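Local coordinates for NO-binding heme-dependent sensor protein (Shewanella oneidensis, PDB 4U9B) that probably senses nitric oxide through a bound heme, as a member of the H-NOX family of gas sensor proteins, at residues Gln63-Leu77 against Leu138-His152. Sequence-based numbering, arbitrary orientation.
Sequences QDVVKAFGQFLFNGL and LCFCAEGLLFGAAQH. With ZN (zinc ion), chain D; HEM (protoporphyrin IX containing Fe), chain B.
With CG anti to the backbone N (chi1 -178°), the ring of Phe74 is thrown across helix 139-152 and lies flat on Ala149, whose CA sits 3.5 Å from the ring centroid; Leu145, with CG anti to its own carbonyl carbon, sends CD2 back toward Gly70 and Leu73. These two knobs into holes interlock a glycine-mediated helix pair in the H-NOX fold, its axes 6.4 Å apart and crossing at -43°. Gly70 and Gly144 face each other with CA atoms 4.1 Å apart, where a CB on either would clash, and the backbones exchange CA-H...O contacts, among them Gln71 CA to Gly144 O at 3.1 Å. Without the Phe74 ring, as with an alanine here, a gap would probably open over Ala149 and CB of His152 would lose its aromatic neighbour. Toward the heme, Leu145 CD1 packs 3.5 Å from HEM C1B and Leu77 CD1 approaches a pyrrole nitrogen, so both helices help to wall the porphyrin pocket. At the outer margin, the extended chain of Lys67 runs past Phe147 to a salt bridge with Glu143, NZ to OE2 2.5 Å, reaching the anti side of the carboxylate from 34° out of its plane. The other oxygen, OE1, is hydrogen-bonded to His161, a zinc ligand alongside Cys139, Cys164 and Cys172, which links this ion pair to the metal site. Near Cys139, Gln63 lays its CB over one face of the Phe140 ring, and a water donates to Gln63 OE1 while accepting from Phe140 N at 3.0 Å.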
ATOM      1  N   GLN A  63      -9.419  -8.059   3.179  1.00 26.58           N
ATOM      2  CA  GLN A  63      -8.708  -7.649   1.975  1.00 27.33           C
ATOM      3  C   GLN A  63      -9.335  -6.418   1.318  1.00 25.94           C
ATOM      4  O   GLN A  63      -8.641  -5.647   0.651  1.00 27.38           O
ATOM      5  CB  GLN A  63      -8.649  -8.810   0.976  1.00 30.22           C
ATOM      6  CG  GLN A  63      -7.856 -10.013   1.478  1.00 31.84           C
ATOM      7  CD  GLN A  63      -6.433  -9.658   1.879  1.00 34.10           C
ATOM      8  OE1 GLN A  63      -5.860  -8.692   1.383  1.00 34.57           O
ATOM      9  NE2 GLN A  63      -5.864 -10.432   2.795  1.00 35.24           N
ATOM     10  N   ASP A  64     -10.637  -6.233   1.504  1.00 24.69           N
ATOM     11  CA  ASP A  64     -11.315  -5.056   0.972  1.00 25.98           C
ATOM     12  C   ASP A  64     -10.929  -3.810   1.768  1.00 26.46           C
ATOM     13  O   ASP A  64     -10.791  -2.721   1.209  1.00 26.88           O
ATOM     14  CB  ASP A  64     -12.833  -5.246   0.991  1.00 31.46           C
ATOM     15  CG  ASP A  64     -13.332  -6.131  -0.144  1.00 35.24           C
ATOM     16  OD1 ASP A  64     -12.660  -6.216  -1.195  1.00 36.25           O
ATOM     17  OD2 ASP A  64     -14.410  -6.738   0.013  1.00 35.72           O
ATOM     18  N   VAL A  65     -10.755  -3.973   3.075  1.00 23.67           N
ATOM     19  CA  VAL A  65     -10.285  -2.879   3.918  1.00 25.18           C
ATOM     20  C   VAL A  65      -8.848  -2.528   3.545  1.00 24.92           C
ATOM     21  O   VAL A  65      -8.485  -1.354   3.462  1.00 25.21           O
ATOM     22  CB  VAL A  65     -10.371  -3.243   5.413  1.00 25.63           C
ATOM     23  CG1 VAL A  65      -9.728  -2.159   6.282  1.00 27.62           C
ATOM     24  CG2 VAL A  65     -11.822  -3.458   5.816  1.00 25.77           C
ATOM     25  N   VAL A  66      -8.040  -3.557   3.312  1.00 21.90           N
ATOM     26  CA  VAL A  66      -6.637  -3.374   2.949  1.00 21.91           C
ATOM     27  C   VAL A  66      -6.514  -2.647   1.616  1.00 21.30           C
ATOM     28  O   VAL A  66      -5.637  -1.801   1.437  1.00 20.29           O
ATOM     29  CB  VAL A  66      -5.908  -4.735   2.889  1.00 20.83           C
ATOM     30  CG1 VAL A  66      -4.548  -4.616   2.205  1.00 24.29           C
ATOM     31  CG2 VAL A  66      -5.744  -5.300   4.297  1.00 19.94           C
ATOM     32  N   LYS A  67      -7.396  -2.973   0.681  1.00 21.03           N
ATOM     33  CA  LYS A  67      -7.387  -2.329  -0.628  1.00 21.19           C
ATOM     34  C   LYS A  67      -7.787  -0.864  -0.500  1.00 22.23           C
ATOM     35  O   LYS A  67      -7.206   0.004  -1.148  1.00 22.68           O
ATOM     36  CB  LYS A  67      -8.322  -3.061  -1.594  1.00 22.31           C
ATOM     37  CG  LYS A  67      -8.377  -2.464  -2.995  1.00 27.12           C
ATOM     38  CD  LYS A  67      -9.249  -3.301  -3.924  1.00 30.78           C
ATOM     39  CE  LYS A  67      -9.291  -2.716  -5.328  1.00 35.32           C
ATOM     40  NZ  LYS A  67     -10.003  -3.604  -6.297  1.00 37.24           N
ATOM     41  N   ALA A  68      -8.772  -0.594   0.350  1.00 24.29           N
ATOM     42  CA  ALA A  68      -9.213   0.775   0.595  1.00 24.08           C
ATOM     43  C   ALA A  68      -8.086   1.595   1.206  1.00 26.44           C
ATOM     44  O   ALA A  68      -7.844   2.738   0.813  1.00 29.16           O
ATOM     45  CB  ALA A  68     -10.427   0.787   1.502  1.00 26.03           C
ATOM     46  N   PHE A  69      -7.401   1.002   2.176  1.00 22.59           N
ATOM     47  CA  PHE A  69      -6.248   1.641   2.793  1.00 20.76           C
ATOM     48  C   PHE A  69      -5.160   1.914   1.765  1.00 20.37           C
ATOM     49  O   PHE A  69      -4.556   2.984   1.766  1.00 22.05           O
ATOM     50  CB  PHE A  69      -5.701   0.771   3.924  1.00 21.47           C
ATOM     51  CG  PHE A  69      -4.404   1.265   4.498  1.00 21.78           C
ATOM     52  CD1 PHE A  69      -4.303   2.542   5.021  1.00 21.42           C
ATOM     53  CD2 PHE A  69      -3.293   0.444   4.534  1.00 21.40           C
ATOM     54  CE1 PHE A  69      -3.114   2.995   5.552  1.00 20.44           C
ATOM     55  CE2 PHE A  69      -2.102   0.890   5.066  1.00 21.03           C
ATOM     56  CZ  PHE A  69      -2.013   2.168   5.577  1.00 20.19           C
ATOM     57  N   GLY A  70      -4.917   0.944   0.888  1.00 19.95           N
ATOM     58  CA  GLY A  70      -3.918   1.091  -0.156  1.00 22.04           C
ATOM     59  C   GLY A  70      -4.157   2.307  -1.031  1.00 23.96           C
ATOM     60  O   GLY A  70      -3.222   3.039  -1.366  1.00 22.75           O
ATOM     61  N   GLN A  71      -5.412   2.531  -1.403  1.00 22.18           N
ATOM     62  CA  GLN A  71      -5.752   3.674  -2.240  1.00 25.55           C
ATOM     63  C   GLN A  71      -5.555   4.974  -1.474  1.00 25.42           C
ATOM     64  O   GLN A  71      -5.044   5.955  -2.019  1.00 25.47           O
ATOM     65  CB  GLN A  71      -7.189   3.564  -2.743  1.00 29.01           C
ATOM     66  CG  GLN A  71      -7.572   4.667  -3.711  1.00 33.49           C
ATOM     67  CD  GLN A  71      -8.697   4.269  -4.649  1.00 37.09           C
ATOM     68  OE1 GLN A  71      -9.402   3.286  -4.418  1.00 37.44           O
ATOM     69  NE2 GLN A  71      -8.865   5.033  -5.720  1.00 40.64           N
ATOM     70  N   PHE A  72      -5.961   4.973  -0.209  1.00 24.94           N
ATOM     71  CA  PHE A  72      -5.755   6.116   0.670  1.00 25.13           C
ATOM     72  C   PHE A  72      -4.262   6.373   0.843  1.00 24.50           C
ATOM     73  O   PHE A  72      -3.816   7.520   0.897  1.00 25.77           O
ATOM     74  CB  PHE A  72      -6.424   5.862   2.030  1.00 28.11           C
ATOM     75  CG  PHE A  72      -6.395   7.045   2.965  1.00 28.52           C
ATOM     76  CD1 PHE A  72      -5.315   7.251   3.812  1.00 27.39           C
ATOM     77  CD2 PHE A  72      -7.458   7.933   3.016  1.00 30.13           C
ATOM     78  CE1 PHE A  72      -5.289   8.330   4.679  1.00 28.80           C
ATOM     79  CE2 PHE A  72      -7.439   9.015   3.881  1.00 31.61           C
ATOM     80  CZ  PHE A  72      -6.353   9.213   4.716  1.00 30.42           C
ATOM     81  N   LEU A  73      -3.495   5.289   0.901  1.00 23.11           N
ATOM     82  CA  LEU A  73      -2.076   5.350   1.233  1.00 21.42           C
ATOM     83  C   LEU A  73      -1.229   6.042   0.169  1.00 23.21           C
ATOM     84  O   LEU A  73      -0.175   6.598   0.487  1.00 24.79           O
ATOM     85  CB  LEU A  73      -1.540   3.936   1.477  1.00 22.31           C
ATOM     86  CG  LEU A  73      -0.045   3.772   1.771  1.00 21.65           C
ATOM     87  CD1 LEU A  73       0.367   4.534   3.026  1.00 21.79           C
ATOM     88  CD2 LEU A  73       0.303   2.297   1.906  1.00 20.44           C
ATOM     89  N   PHE A  74      -1.659   6.017  -1.089  1.00 23.34           N
ATOM     90  CA  PHE A  74      -0.830   6.612  -2.127  1.00 24.14           C
ATOM     91  C   PHE A  74      -0.635   8.104  -1.884  1.00 25.44           C
ATOM     92  O   PHE A  74       0.485   8.604  -1.951  1.00 24.11           O
ATOM     93  CB  PHE A  74      -1.406   6.411  -3.523  1.00 24.46           C
ATOM     94  CG  PHE A  74      -0.525   6.973  -4.592  1.00 24.31           C
ATOM     95  CD1 PHE A  74       0.501   6.215  -5.126  1.00 25.34           C
ATOM     96  CD2 PHE A  74      -0.681   8.282  -5.022  1.00 25.67           C
ATOM     97  CE1 PHE A  74       1.335   6.739  -6.089  1.00 26.22           C
ATOM     98  CE2 PHE A  74       0.152   8.810  -5.987  1.00 27.51           C
ATOM     99  CZ  PHE A  74       1.160   8.037  -6.521  1.00 28.09           C
ATOM    100  N   ASN A  75      -1.724   8.811  -1.607  1.00 25.61           N
ATOM    101  CA  ASN A  75      -1.641  10.238  -1.335  1.00 29.38           C
ATOM    102  C   ASN A  75      -0.851  10.505  -0.058  1.00 26.43           C
ATOM    103  O   ASN A  75      -0.139  11.503   0.044  1.00 27.27           O
ATOM    104  CB  ASN A  75      -3.037  10.844  -1.221  1.00 37.12           C
ATOM    105  CG  ASN A  75      -3.930  10.460  -2.381  1.00 48.70           C
ATOM    106  OD1 ASN A  75      -4.410   9.327  -2.462  1.00 54.66           O
ATOM    107  ND2 ASN A  75      -4.165  11.405  -3.283  1.00 49.16           N
ATOM    108  N   GLY A  76      -0.982   9.605   0.911  1.00 24.61           N
ATOM    109  CA  GLY A  76      -0.258   9.722   2.162  1.00 26.55           C
ATOM    110  C   GLY A  76       1.238   9.654   1.935  1.00 26.07           C
ATOM    111  O   GLY A  76       2.005  10.391   2.552  1.00 28.70           O
ATOM    112  N   LEU A  77       1.651   8.764   1.037  1.00 24.70           N
ATOM    113  CA  LEU A  77       3.058   8.621   0.686  1.00 25.82           C
ATOM    114  C   LEU A  77       3.509   9.759  -0.222  1.00 26.54           C
ATOM    115  O   LEU A  77       4.598  10.308  -0.050  1.00 26.38           O
ATOM    116  CB  LEU A  77       3.304   7.277  -0.001  1.00 25.75           C
ATOM    117  CG  LEU A  77       3.127   6.035   0.870  1.00 27.44           C
ATOM    118  CD1 LEU A  77       3.111   4.782   0.008  1.00 26.10           C
ATOM    119  CD2 LEU A  77       4.232   5.956   1.912  1.00 28.38           C
ATOM    120  N   LEU A 138       0.472  -8.486   0.983  1.00 19.44           N
ATOM    121  CA  LEU A 138      -0.332  -7.266   0.894  1.00 18.36           C
ATOM    122  C   LEU A 138      -0.634  -6.872  -0.551  1.00 16.91           C
ATOM    123  O   LEU A 138      -0.614  -5.692  -0.905  1.00 17.17           O
ATOM    124  CB  LEU A 138       0.388  -6.119   1.609  1.00 19.68           C
ATOM    125  CG  LEU A 138       0.311  -6.141   3.136  1.00 18.67           C
ATOM    126  CD1 LEU A 138       1.349  -5.202   3.733  1.00 20.45           C
ATOM    127  CD2 LEU A 138      -1.082  -5.749   3.599  1.00 20.50           C
ATOM    128  N   CYS A 139      -0.931  -7.859  -1.383  1.00 17.20           N
ATOM    129  CA  CYS A 139      -1.208  -7.598  -2.793  1.00 15.53           C
ATOM    130  C   CYS A 139      -2.431  -6.702  -2.972  1.00 16.48           C
ATOM    131  O   CYS A 139      -2.518  -5.952  -3.943  1.00 18.27           O
ATOM    132  CB  CYS A 139      -1.407  -8.909  -3.550  1.00 17.63           C
ATOM    133  SG  CYS A 139      -2.743  -9.932  -2.908  1.00 20.07           S
ATOM    134  N   PHE A 140      -3.375  -6.769  -2.037  1.00 18.42           N
ATOM    135  CA  PHE A 140      -4.571  -5.940  -2.142  1.00 20.50           C
ATOM    136  C   PHE A 140      -4.237  -4.494  -1.797  1.00 21.20           C
ATOM    137  O   PHE A 140      -4.883  -3.566  -2.290  1.00 19.27           O
ATOM    138  CB  PHE A 140      -5.691  -6.472  -1.244  1.00 22.02           C
ATOM    139  CG  PHE A 140      -6.557  -7.503  -1.912  1.00 26.02           C
ATOM    140  CD1 PHE A 140      -6.109  -8.801  -2.079  1.00 27.11           C
ATOM    141  CD2 PHE A 140      -7.818  -7.170  -2.377  1.00 29.29           C
ATOM    142  CE1 PHE A 140      -6.902  -9.750  -2.694  1.00 27.54           C
ATOM    143  CE2 PHE A 140      -8.616  -8.116  -2.996  1.00 30.45           C
ATOM    144  CZ  PHE A 140      -8.155  -9.407  -3.156  1.00 30.65           C
ATOM    145  N   CYS A 141      -3.217  -4.300  -0.967  1.00 19.54           N
ATOM    146  CA  CYS A 141      -2.722  -2.958  -0.688  1.00 18.68           C
ATOM    147  C   CYS A 141      -2.025  -2.420  -1.937  1.00 18.00           C
ATOM    148  O   CYS A 141      -2.147  -1.240  -2.270  1.00 19.34           O
ATOM    149  CB  CYS A 141      -1.771  -2.968   0.514  1.00 18.00           C
ATOM    150  SG  CYS A 141      -1.200  -1.332   1.051  1.00 20.83           S
ATOM    151  N   ALA A 142      -1.309  -3.299  -2.634  1.00 17.95           N
ATOM    152  CA  ALA A 142      -0.660  -2.934  -3.891  1.00 17.39           C
ATOM    153  C   ALA A 142      -1.701  -2.521  -4.922  1.00 17.08           C
ATOM    154  O   ALA A 142      -1.528  -1.530  -5.638  1.00 18.14           O
ATOM    155  CB  ALA A 142       0.176  -4.095  -4.422  1.00 18.26           C
ATOM    156  N   GLU A 143      -2.780  -3.293  -5.002  1.00 18.79           N
ATOM    157  CA  GLU A 143      -3.852  -3.004  -5.945  1.00 20.02           C
ATOM    158  C   GLU A 143      -4.445  -1.637  -5.620  1.00 19.71           C
ATOM    159  O   GLU A 143      -4.654  -0.811  -6.507  1.00 22.14           O
ATOM    160  CB  GLU A 143      -4.931  -4.101  -5.902  1.00 22.65           C
ATOM    161  CG  GLU A 143      -5.970  -3.983  -7.003  1.00 27.07           C
ATOM    162  CD  GLU A 143      -6.919  -5.168  -7.077  1.00 28.45           C
ATOM    163  OE1 GLU A 143      -6.474  -6.324  -6.915  1.00 28.57           O
ATOM    164  OE2 GLU A 143      -8.120  -4.938  -7.311  1.00 31.14           O
ATOM    165  N   GLY A 144      -4.689  -1.398  -4.335  1.00 19.57           N
ATOM    166  CA  GLY A 144      -5.214  -0.124  -3.879  1.00 20.89           C
ATOM    167  C   GLY A 144      -4.297   1.034  -4.227  1.00 22.44           C
ATOM    168  O   GLY A 144      -4.750   2.065  -4.725  1.00 23.82           O
ATOM    169  N   LEU A 145      -3.005   0.859  -3.968  1.00 22.11           N
ATOM    170  CA  LEU A 145      -2.008   1.887  -4.270  1.00 21.03           C
ATOM    171  C   LEU A 145      -1.959   2.222  -5.758  1.00 21.11           C
ATOM    172  O   LEU A 145      -1.748   3.376  -6.136  1.00 22.23           O
ATOM    173  CB  LEU A 145      -0.627   1.437  -3.794  1.00 19.68           C
ATOM    174  CG  LEU A 145      -0.375   1.632  -2.299  1.00 19.47           C
ATOM    175  CD1 LEU A 145       0.727   0.717  -1.807  1.00 19.86           C
ATOM    176  CD2 LEU A 145      -0.033   3.084  -2.021  1.00 20.70           C
ATOM    177  N   LEU A 146      -2.144   1.212  -6.600  1.00 20.20           N
ATOM    178  CA  LEU A 146      -2.152   1.423  -8.041  1.00 21.40           C
ATOM    179  C   LEU A 146      -3.339   2.285  -8.445  1.00 22.22           C
ATOM    180  O   LEU A 146      -3.206   3.187  -9.271  1.00 22.14           O
ATOM    181  CB  LEU A 146      -2.184   0.084  -8.779  1.00 18.56           C
ATOM    182  CG  LEU A 146      -0.864  -0.693  -8.753  1.00 20.02           C
ATOM    183  CD1 LEU A 146      -1.098  -2.159  -9.076  1.00 20.67           C
ATOM    184  CD2 LEU A 146       0.129  -0.085  -9.738  1.00 21.44           C
ATOM    185  N   PHE A 147      -4.499   2.016  -7.855  1.00 24.43           N
ATOM    186  CA  PHE A 147      -5.680   2.828  -8.120  1.00 24.94           C
ATOM    187  C   PHE A 147      -5.468   4.246  -7.600  1.00 24.09           C
ATOM    188  O   PHE A 147      -5.907   5.216  -8.216  1.00 26.35           O
ATOM    189  CB  PHE A 147      -6.923   2.204  -7.480  1.00 23.89           C
ATOM    190  CG  PHE A 147      -7.507   1.068  -8.268  1.00 24.83           C
ATOM    191  CD1 PHE A 147      -8.132   1.301  -9.484  1.00 25.00           C
ATOM    192  CD2 PHE A 147      -7.448  -0.230  -7.790  1.00 26.84           C
ATOM    193  CE1 PHE A 147      -8.676   0.259 -10.211  1.00 26.86           C
ATOM    194  CE2 PHE A 147      -7.996  -1.276  -8.515  1.00 28.00           C
ATOM    195  CZ  PHE A 147      -8.608  -1.030  -9.726  1.00 27.46           C
ATOM    196  N   GLY A 148      -4.792   4.360  -6.460  1.00 24.78           N
ATOM    197  CA  GLY A 148      -4.469   5.659  -5.900  1.00 26.46           C
ATOM    198  C   GLY A 148      -3.562   6.441  -6.830  1.00 27.47           C
ATOM    199  O   GLY A 148      -3.765   7.635  -7.055  1.00 27.95           O
ATOM    200  N   ALA A 149      -2.558   5.759  -7.370  1.00 24.94           N
ATOM    201  CA  ALA A 149      -1.623   6.376  -8.303  1.00 23.85           C
ATOM    202  C   ALA A 149      -2.341   6.777  -9.586  1.00 25.46           C
ATOM    203  O   ALA A 149      -2.028   7.799 -10.188  1.00 28.87           O
ATOM    204  CB  ALA A 149      -0.478   5.428  -8.613  1.00 24.29           C
ATOM    205  N   ALA A 150      -3.306   5.962  -9.998  1.00 26.08           N
ATOM    206  CA  ALA A 150      -4.092   6.256 -11.188  1.00 28.75           C
ATOM    207  C   ALA A 150      -4.895   7.543 -10.991  1.00 32.16           C
ATOM    208  O   ALA A 150      -4.897   8.421 -11.856  1.00 31.37           O
ATOM    209  CB  ALA A 150      -5.005   5.091 -11.513  1.00 25.73           C
ATOM    210  N   GLN A 151      -5.565   7.654  -9.846  1.00 34.06           N
ATOM    211  CA  GLN A 151      -6.312   8.862  -9.495  1.00 38.84           C
ATOM    212  C   GLN A 151      -5.425  10.100  -9.546  1.00 40.75           C
ATOM    213  O   GLN A 151      -5.806  11.130 -10.106  1.00 42.85           O
ATOM    214  CB  GLN A 151      -6.918   8.729  -8.096  1.00 43.16           C
ATOM    215  CG  GLN A 151      -8.305   8.104  -8.066  1.00 47.96           C
ATOM    216  CD  GLN A 151      -9.397   9.059  -8.518  1.00 51.37           C
ATOM    217  OE1 GLN A 151      -9.161  10.255  -8.695  1.00 50.85           O
ATOM    218  NE2 GLN A 151     -10.603   8.532  -8.704  1.00 51.90           N
ATOM    219  N   HIS A 152      -4.245   9.984  -8.948  1.00 39.05           N
ATOM    220  CA  HIS A 152      -3.262  11.061  -8.921  1.00 38.53           C
ATOM    221  C   HIS A 152      -2.974  11.609 -10.319  1.00 38.76           C
ATOM    222  O   HIS A 152      -2.905  12.822 -10.516  1.00 36.70           O
ATOM    223  CB  HIS A 152      -1.969  10.557  -8.279  1.00 38.46           C
ATOM    224  CG  HIS A 152      -0.875  11.575  -8.225  1.00 37.84           C
ATOM    225  ND1 HIS A 152      -0.820  12.560  -7.261  1.00 37.89           N
ATOM    226  CD2 HIS A 152       0.214  11.755  -9.007  1.00 36.91           C
ATOM    227  CE1 HIS A 152       0.253  13.304  -7.457  1.00 38.38           C
ATOM    228  NE2 HIS A 152       0.898  12.837  -8.511  1.00 39.28           N
TER
HETATM  229 ZN    ZN D 203      -2.795 -11.395  -4.715  1.00 20.46          ZN
HETATM  230  CHA HEM B 201       5.393  -0.461   1.321  1.00 18.94           C
HETATM  231  CHB HEM B 201       3.563  -1.151  -3.106  1.00 17.84           C
HETATM  232  CHC HEM B 201       4.309   3.492  -4.188  1.00 22.34           C
HETATM  233  CHD HEM B 201       7.165   3.826  -0.284  1.00 19.74           C
HETATM  234  C1A HEM B 201       4.668  -0.982   0.278  1.00 16.36           C
HETATM  235  C2A HEM B 201       3.747  -2.099   0.345  1.00 17.66           C
HETATM  236  C3A HEM B 201       3.245  -2.280  -0.881  1.00 19.07           C
HETATM  237  C4A HEM B 201       3.825  -1.293  -1.762  1.00 16.69           C
HETATM  238  CMA HEM B 201       2.221  -3.343  -1.314  1.00 18.26           C
HETATM  239  CAA HEM B 201       3.406  -2.931   1.604  1.00 20.86           C
HETATM  240  CBA HEM B 201       4.596  -3.794   2.030  1.00 20.90           C
HETATM  241  CGA HEM B 201       4.635  -5.138   1.337  1.00 20.79           C
HETATM  242  O1A HEM B 201       5.565  -5.936   1.643  1.00 18.80           O
HETATM  243  O2A HEM B 201       3.757  -5.435   0.485  1.00 20.05           O
HETATM  244  C1B HEM B 201       3.547   0.049  -3.773  1.00 19.64           C
HETATM  245  C2B HEM B 201       2.903   0.305  -5.041  1.00 17.62           C
HETATM  246  C3B HEM B 201       3.119   1.597  -5.355  1.00 20.65           C
HETATM  247  C4B HEM B 201       3.886   2.186  -4.271  1.00 21.45           C
HETATM  248  CMB HEM B 201       2.155  -0.796  -5.826  1.00 17.93           C
HETATM  249  CAB HEM B 201       2.656   2.422  -6.579  1.00 22.02           C
HETATM  250  CBB HEM B 201       1.637   2.070  -7.369  1.00 25.41           C
HETATM  251  C1C HEM B 201       5.158   3.997  -3.224  1.00 23.21           C
HETATM  252  C2C HEM B 201       5.661   5.351  -3.170  1.00 23.38           C
HETATM  253  C3C HEM B 201       6.463   5.469  -2.106  1.00 21.14           C
HETATM  254  C4C HEM B 201       6.488   4.176  -1.432  1.00 21.92           C
HETATM  255  CMC HEM B 201       5.316   6.453  -4.193  1.00 25.31           C
HETATM  256  CAC HEM B 201       7.181   6.789  -1.719  1.00 24.26           C
HETATM  257  CBC HEM B 201       8.168   6.854  -0.819  1.00 34.22           C
HETATM  258  C1D HEM B 201       6.873   2.763   0.542  1.00 20.11           C
HETATM  259  C2D HEM B 201       7.302   2.662   1.917  1.00 20.12           C
HETATM  260  C3D HEM B 201       6.750   1.328   2.417  1.00 18.80           C
HETATM  261  C4D HEM B 201       6.046   0.750   1.297  1.00 18.66           C
HETATM  262  CMD HEM B 201       8.128   3.685   2.720  1.00 21.15           C
HETATM  263  CAD HEM B 201       6.905   0.720   3.821  1.00 19.68           C
HETATM  264  CBD HEM B 201       8.161  -0.144   3.887  1.00 20.18           C
HETATM  265  CGD HEM B 201       8.272  -0.727   5.270  1.00 20.63           C
HETATM  266  O1D HEM B 201       7.230  -0.779   5.969  1.00 22.04           O
HETATM  267  O2D HEM B 201       9.392  -1.142   5.677  1.00 21.26           O
HETATM  268  NA  HEM B 201       4.685  -0.508  -1.023  1.00 17.74           N
HETATM  269  NB  HEM B 201       4.133   1.212  -3.329  1.00 20.43           N
HETATM  270  NC  HEM B 201       5.685   3.307  -2.148  1.00 21.71           N
HETATM  271  ND  HEM B 201       6.140   1.623   0.214  1.00 19.89           N
HETATM  272 FE   HEM B 201       5.333   1.330  -1.651  1.00 20.95          FE
HETATM  273  O   HOH W   1      -3.533  -8.373   0.549  1.00 25.14           O
HETATM  274  O   HOH W   2      -4.938   9.260  -5.123  1.00 40.87           O